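Meta cleavage compound hydrolase (PDB 1J1I) probably catalyses the hydrolytic cleavage of a carbon-carbon bond in the meta-cleavage product of carbazole breakdown, yielding anthranilate. Local coordinates at residues V26-L31 against G77-P82; I69-L74 against I92-D97. One frame throughout, in Å; residues are numbered along the deposited sequence.

Contact 1 of 2, residues V26-L31 against G77-P82; sequences VETRYL and GKTAKP
With CG anti to the backbone N (chi1 175°) and a bend at chi2, the side chain of Arg29 crosses the chain of Lys78, which runs extended beyond CG. The two meet along their aliphatic stems. Their CB atoms are 3.6 Å apart, and Lys78 CD then covers one face of the Arg29 guanidinium, off its centre. Leu31 CD1 sits over the opposite face. The charged ends, Arg29 NH2 and Lys78 NZ, come within 4.2 Å. Glu18 OE2 forms salt bridges with Arg29 NE and Lys78 NZ, and Asp72 and Glu50 pair with Arg29 NH1. Two hydrogen bonds tie the loop to the strand. Ala80 N gives a nearly straight one to Glu27 O (2.9 Å), and Arg29 N gives one to Thr79 OG1 (3.2 Å). Thr79 OG1 is also bonded to the backbone O of Asp72. Beyond these bonds, Val26 CG1 packs on Ala80 CB at 3.6 Å. An alanine in place of Arg29 would probably leave Asp72 and Glu50 without the guanidinium they pair with, Glu18 with Lys78 alone, and the Lys78 stem without the surface it packs on. The two cations share the carboxylate of Glu18, which probably lets their ends come close while their stems pack.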
loop_
_atom_site.group_PDB
_atom_site.type_symbol
_atom_site.label_atom_id
_atom_site.label_comp_id
_atom_site.label_asym_id
_atom_site.label_seq_id
_atom_site.Cartn_x
_atom_site.Cartn_y
_atom_site.Cartn_z
ATOM N N VAL A 26 -36.213 -1.989 -4.422
ATOM C CA VAL A 26 -35.710 -2.640 -3.216
ATOM C C VAL A 26 -35.375 -1.592 -2.153
ATOM O O VAL A 26 -34.422 -0.825 -2.314
ATOM C CB VAL A 26 -34.434 -3.481 -3.515
ATOM C CG1 VAL A 26 -33.926 -4.144 -2.230
ATOM C CG2 VAL A 26 -34.744 -4.547 -4.563
ATOM N N GLU A 27 -36.168 -1.537 -1.081
ATOM C CA GLU A 27 -35.897 -0.582 -0.008
ATOM C C GLU A 27 -34.510 -0.943 0.500
ATOM O O GLU A 27 -34.224 -2.114 0.752
ATOM C CB GLU A 27 -36.901 -0.709 1.147
ATOM C CG GLU A 27 -37.982 0.377 1.224
ATOM C CD GLU A 27 -37.520 1.747 0.736
ATOM O OE1 GLU A 27 -37.659 2.002 -0.470
ATOM O OE2 GLU A 27 -37.020 2.559 1.547
ATOM N N THR A 28 -33.661 0.064 0.667
ATOM C CA THR A 28 -32.287 -0.169 1.089
ATOM C C THR A 28 -31.884 0.687 2.276
ATOM O O THR A 28 -32.206 1.873 2.338
ATOM C CB THR A 28 -31.328 0.112 -0.088
ATOM O OG1 THR A 28 -31.772 -0.619 -1.237
ATOM C CG2 THR A 28 -29.904 -0.307 0.256
ATOM N N ARG A 29 -31.181 0.073 3.220
ATOM C CA ARG A 29 -30.719 0.767 4.411
ATOM C C ARG A 29 -29.251 1.132 4.286
ATOM O O ARG A 29 -28.436 0.320 3.843
ATOM C CB ARG A 29 -30.904 -0.123 5.643
ATOM C CG ARG A 29 -30.345 0.460 6.938
ATOM C CD ARG A 29 -29.192 -0.380 7.459
ATOM N NE ARG A 29 -28.857 -0.046 8.840
ATOM C CZ ARG A 29 -28.079 -0.788 9.619
ATOM N NH1 ARG A 29 -27.548 -1.912 9.155
ATOM N NH2 ARG A 29 -27.845 -0.415 10.870
ATOM N N TYR A 30 -28.915 2.356 4.672
ATOM C CA TYR A 30 -27.531 2.791 4.637
ATOM C C TYR A 30 -27.200 3.681 5.822
ATOM O O TYR A 30 -28.091 4.200 6.495
ATOM C CB TYR A 30 -27.201 3.524 3.325
ATOM C CG TYR A 30 -27.970 4.802 3.047
ATOM C CD1 TYR A 30 -29.273 4.767 2.545
ATOM C CD2 TYR A 30 -27.366 6.052 3.216
ATOM C CE1 TYR A 30 -29.956 5.946 2.208
ATOM C CE2 TYR A 30 -28.037 7.233 2.888
ATOM C CZ TYR A 30 -29.331 7.171 2.380
ATOM O OH TYR A 30 -29.986 8.334 2.030
ATOM N N LEU A 31 -25.907 3.822 6.081
ATOM C CA LEU A 31 -25.404 4.664 7.154
ATOM C C LEU A 31 -24.713 5.829 6.458
ATOM O O LEU A 31 -24.005 5.632 5.471
ATOM C CB LEU A 31 -24.392 3.891 8.004
ATOM C CG LEU A 31 -24.856 3.008 9.167
ATOM C CD1 LEU A 31 -26.203 2.382 8.893
ATOM C CD2 LEU A 31 -23.792 1.956 9.422
ATOM N N GLY A 77 -28.552 -7.284 6.439
ATOM C CA GLY A 77 -28.872 -6.238 7.393
ATOM C C GLY A 77 -30.322 -5.798 7.412
ATOM O O GLY A 77 -31.219 -6.608 7.652
ATOM N N LYS A 78 -30.552 -4.511 7.163
ATOM C CA LYS A 78 -31.907 -3.973 7.166
ATOM C C LYS A 78 -32.448 -3.722 5.766
ATOM O O LYS A 78 -33.546 -3.191 5.605
ATOM C CB LYS A 78 -31.961 -2.682 7.985
ATOM C CG LYS A 78 -31.640 -2.876 9.463
ATOM C CD LYS A 78 -31.883 -1.600 10.246
ATOM C CE LYS A 78 -31.465 -1.755 11.700
ATOM N NZ LYS A 78 -31.685 -0.504 12.479
ATOM N N THR A 79 -31.672 -4.092 4.754
ATOM C CA THR A 79 -32.106 -3.920 3.374
ATOM C C THR A 79 -33.169 -4.972 3.079
ATOM O O THR A 79 -33.202 -6.019 3.726
ATOM C CB THR A 79 -30.910 -4.050 2.405
ATOM O OG1 THR A 79 -30.158 -2.833 2.442
ATOM C CG2 THR A 79 -31.374 -4.312 0.981
ATOM N N ALA A 80 -34.036 -4.685 2.111
ATOM C CA ALA A 80 -35.129 -5.584 1.742
ATOM C C ALA A 80 -34.692 -6.992 1.349
ATOM O O ALA A 80 -33.620 -7.202 0.779
ATOM C CB ALA A 80 -35.958 -4.965 0.612
ATOM N N LYS A 81 -35.550 -7.957 1.656
ATOM C CA LYS A 81 -35.271 -9.350 1.361
ATOM C C LYS A 81 -36.458 -9.970 0.634
ATOM O O LYS A 81 -37.200 -10.769 1.203
ATOM C CB LYS A 81 -34.989 -10.084 2.674
ATOM C CG LYS A 81 -33.895 -9.400 3.485
ATOM C CD LYS A 81 -33.717 -9.994 4.863
ATOM C CE LYS A 81 -32.579 -9.291 5.597
ATOM N NZ LYS A 81 -32.801 -7.823 5.749
ATOM N N PRO A 82 -36.653 -9.602 -0.640
ATOM C CA PRO A 82 -37.768 -10.142 -1.416
ATOM C C PRO A 82 -37.588 -11.622 -1.740
ATOM O O PRO A 82 -36.484 -12.164 -1.656
ATOM C CB PRO A 82 -37.770 -9.263 -2.663
ATOM C CG PRO A 82 -36.313 -8.971 -2.856
ATOM C CD PRO A 82 -35.858 -8.660 -1.446
#

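Contact 2 of 2, residues I69-L74 against I92-D97; sequences IAMDML and IRHLHD
The His94 ring meets four consecutive residues, Met71 to Leu74. Leu74 CB lies over one face in a CH-pi contact, 4.2 Å from the ring centroid. Asp72 O reaches the ring edge near its plane, 3.6 Å from His94 CE1. Met71 comes from the opposite direction to His94, and its CE approaches the ring obliquely, 3.6 Å from the same CE1. Its sulfur makes an oblique Met-aromatic contact, 4.6 Å from the ring centroid. The sulfur also packs on Leu95 CD1 at 3.8 Å, so Met71 touches two successive residues of the helix.

His94 CG lies anti to the backbone N (chi1 171°), which carries the ring from the helix to the chain leaving the strand. There Thr28 OG1 of the neighbouring strand 26-33 is hydrogen-bonded to His94 NE2 and limits the turning of the ring. Ser51 OG is hydrogen-bonded to Asp72 OD1, and Met73 N is held by His43. Phe98 packs on Met71 from the next turn of the helix, and Val123 of helix 114-126 touches Leu95.

Met73 turns its end away from segment 92-97 and touches Arg91. It lies about 7 Å, side chain to side chain, from Ser114, the probable nucleophile. Helix 88-101 thus packs on the end of strand 67-71, as helices flank the central sheet in the alpha/beta-hydrolase fold.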
loop_
_atom_site.group_PDB
_atom_site.type_symbol
_atom_site.label_atom_id
_atom_site.label_comp_id
_atom_site.label_asym_id
_atom_site.label_seq_id
_atom_site.Cartn_x
_atom_site.Cartn_y
_atom_site.Cartn_z
ATOM N N ILE A 69 -21.078 6.619 2.765
ATOM C CA ILE A 69 -22.359 5.926 2.640
ATOM C C ILE A 69 -22.125 4.416 2.727
ATOM O O ILE A 69 -21.603 3.808 1.790
ATOM C CB ILE A 69 -23.020 6.263 1.275
ATOM C CG1 ILE A 69 -23.257 7.777 1.155
ATOM C CG2 ILE A 69 -24.312 5.472 1.102
ATOM C CD1 ILE A 69 -24.357 8.342 2.055
ATOM N N ALA A 70 -22.497 3.821 3.859
ATOM C CA ALA A 70 -22.337 2.385 4.076
ATOM C C ALA A 70 -23.677 1.712 3.779
ATOM O O ALA A 70 -24.627 1.838 4.550
ATOM C CB ALA A 70 -21.908 2.115 5.520
ATOM N N MET A 71 -23.733 0.989 2.662
ATOM C CA MET A 71 -24.957 0.329 2.195
ATOM C C MET A 71 -25.077 -1.161 2.506
ATOM O O MET A 71 -24.130 -1.914 2.310
ATOM C CB MET A 71 -25.066 0.510 0.675
ATOM C CG MET A 71 -26.308 -0.106 0.021
ATOM S SD MET A 71 -26.050 -0.485 -1.749
ATOM C CE MET A 71 -25.463 -2.200 -1.625
ATOM N N ASP A 72 -26.251 -1.580 2.978
ATOM C CA ASP A 72 -26.495 -2.998 3.236
ATOM C C ASP A 72 -26.882 -3.623 1.901
ATOM O O ASP A 72 -27.775 -3.122 1.209
ATOM C CB ASP A 72 -27.650 -3.197 4.226
ATOM C CG ASP A 72 -27.220 -3.050 5.671
ATOM O OD1 ASP A 72 -26.024 -2.773 5.928
ATOM O OD2 ASP A 72 -28.093 -3.216 6.550
ATOM N N MET A 73 -26.209 -4.706 1.526
ATOM C CA MET A 73 -26.523 -5.374 0.274
ATOM C C MET A 73 -27.890 -6.046 0.308
ATOM O O MET A 73 -28.453 -6.308 1.372
ATOM C CB MET A 73 -25.479 -6.444 -0.055
ATOM C CG MET A 73 -24.104 -5.903 -0.447
ATOM S SD MET A 73 -23.022 -7.231 -1.004
ATOM C CE MET A 73 -22.505 -7.914 0.571
ATOM N N LEU A 74 -28.405 -6.320 -0.881
ATOM C CA LEU A 74 -29.677 -7.004 -1.059
ATOM C C LEU A 74 -29.670 -8.273 -0.207
ATOM O O LEU A 74 -28.754 -9.091 -0.316
ATOM C CB LEU A 74 -29.832 -7.382 -2.534
ATOM C CG LEU A 74 -31.006 -8.252 -2.987
ATOM C CD1 LEU A 74 -32.316 -7.492 -2.833
ATOM C CD2 LEU A 74 -30.779 -8.647 -4.445
ATOM N N ILE A 92 -25.348 -7.042 -7.963
ATOM C CA ILE A 92 -24.720 -6.009 -8.783
ATOM C C ILE A 92 -25.778 -4.997 -9.218
ATOM O O ILE A 92 -25.579 -3.783 -9.099
ATOM C CB ILE A 92 -24.045 -6.621 -10.033
ATOM C CG1 ILE A 92 -22.832 -7.457 -9.601
ATOM C CG2 ILE A 92 -23.625 -5.509 -11.004
ATOM C CD1 ILE A 92 -22.207 -8.268 -10.719
ATOM N N ARG A 93 -26.905 -5.501 -9.715
ATOM C CA ARG A 93 -27.993 -4.634 -10.158
ATOM C C ARG A 93 -28.480 -3.779 -8.997
ATOM O O ARG A 93 -28.764 -2.590 -9.165
ATOM C CB ARG A 93 -29.166 -5.460 -10.692
ATOM C CG ARG A 93 -30.317 -4.608 -11.223
ATOM C CD ARG A 93 -31.607 -5.409 -11.302
ATOM N NE ARG A 93 -31.445 -6.643 -12.065
ATOM C CZ ARG A 93 -32.383 -7.579 -12.181
ATOM N NH1 ARG A 93 -32.147 -8.671 -12.896
ATOM N NH2 ARG A 93 -33.557 -7.423 -11.582
ATOM N N HIS A 94 -28.579 -4.387 -7.817
ATOM C CA HIS A 94 -29.038 -3.655 -6.646
ATOM C C HIS A 94 -28.121 -2.476 -6.338
ATOM O O HIS A 94 -28.593 -1.364 -6.111
ATOM C CB HIS A 94 -29.121 -4.568 -5.416
ATOM C CG HIS A 94 -29.389 -3.826 -4.143
ATOM N ND1 HIS A 94 -28.470 -3.745 -3.120
ATOM C CD2 HIS A 94 -30.461 -3.099 -3.742
ATOM C CE1 HIS A 94 -28.962 -3.003 -2.144
ATOM N NE2 HIS A 94 -30.171 -2.598 -2.497
ATOM N N LEU A 95 -26.814 -2.722 -6.324
ATOM C CA LEU A 95 -25.857 -1.659 -6.042
ATOM C C LEU A 95 -25.992 -0.567 -7.102
ATOM O O LEU A 95 -25.928 0.625 -6.794
ATOM C CB LEU A 95 -24.432 -2.220 -6.011
ATOM C CG LEU A 95 -23.282 -1.221 -5.833
ATOM C CD1 LEU A 95 -23.522 -0.374 -4.586
ATOM C CD2 LEU A 95 -21.956 -1.983 -5.709
ATOM N N HIS A 96 -26.187 -0.978 -8.350
ATOM C CA HIS A 96 -26.365 -0.029 -9.445
ATOM C C HIS A 96 -27.581 0.854 -9.169
ATOM O O HIS A 96 -27.512 2.079 -9.290
ATOM C CB HIS A 96 -26.547 -0.786 -10.771
ATOM C CG HIS A 96 -27.183 0.030 -11.859
ATOM N ND1 HIS A 96 -28.542 0.250 -11.924
ATOM C CD2 HIS A 96 -26.647 0.671 -12.925
ATOM C CE1 HIS A 96 -28.817 0.987 -12.987
ATOM N NE2 HIS A 96 -27.685 1.257 -13.611
ATOM N N ASP A 97 -28.689 0.223 -8.787
ATOM C CA ASP A 97 -29.926 0.939 -8.502
ATOM C C ASP A 97 -29.786 1.858 -7.285
ATOM O O ASP A 97 -30.317 2.970 -7.277
ATOM C CB ASP A 97 -31.086 -0.053 -8.297
ATOM C CG ASP A 97 -31.405 -0.863 -9.557
ATOM O OD1 ASP A 97 -30.938 -0.495 -10.652
ATOM O OD2 ASP A 97 -32.137 -1.869 -9.460
#

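Overall arrangement
The centres of contacts 1 and 2 lie about 9 Å apart, on the same side of the chain's centre. Their segments alternate along the chain: 26-31, 69-74, 77-82, 92-97. Strands 26-33 and 67-71 are antiparallel neighbours in the mixed sheet, and a probable backbone hydrogen bond from Leu31 N to Ala70 O joins them. Segment 77-82 lies in the loop that leads from strand 67-71 to helix 88-101. Contact 1 therefore fastens this connection to strand 26-33, and contact 2 fastens the helix that follows to the end of strand 67-71. Together they join strand, loop and helix; only contact 2, through Met73, comes near the probable nucleophile Ser114.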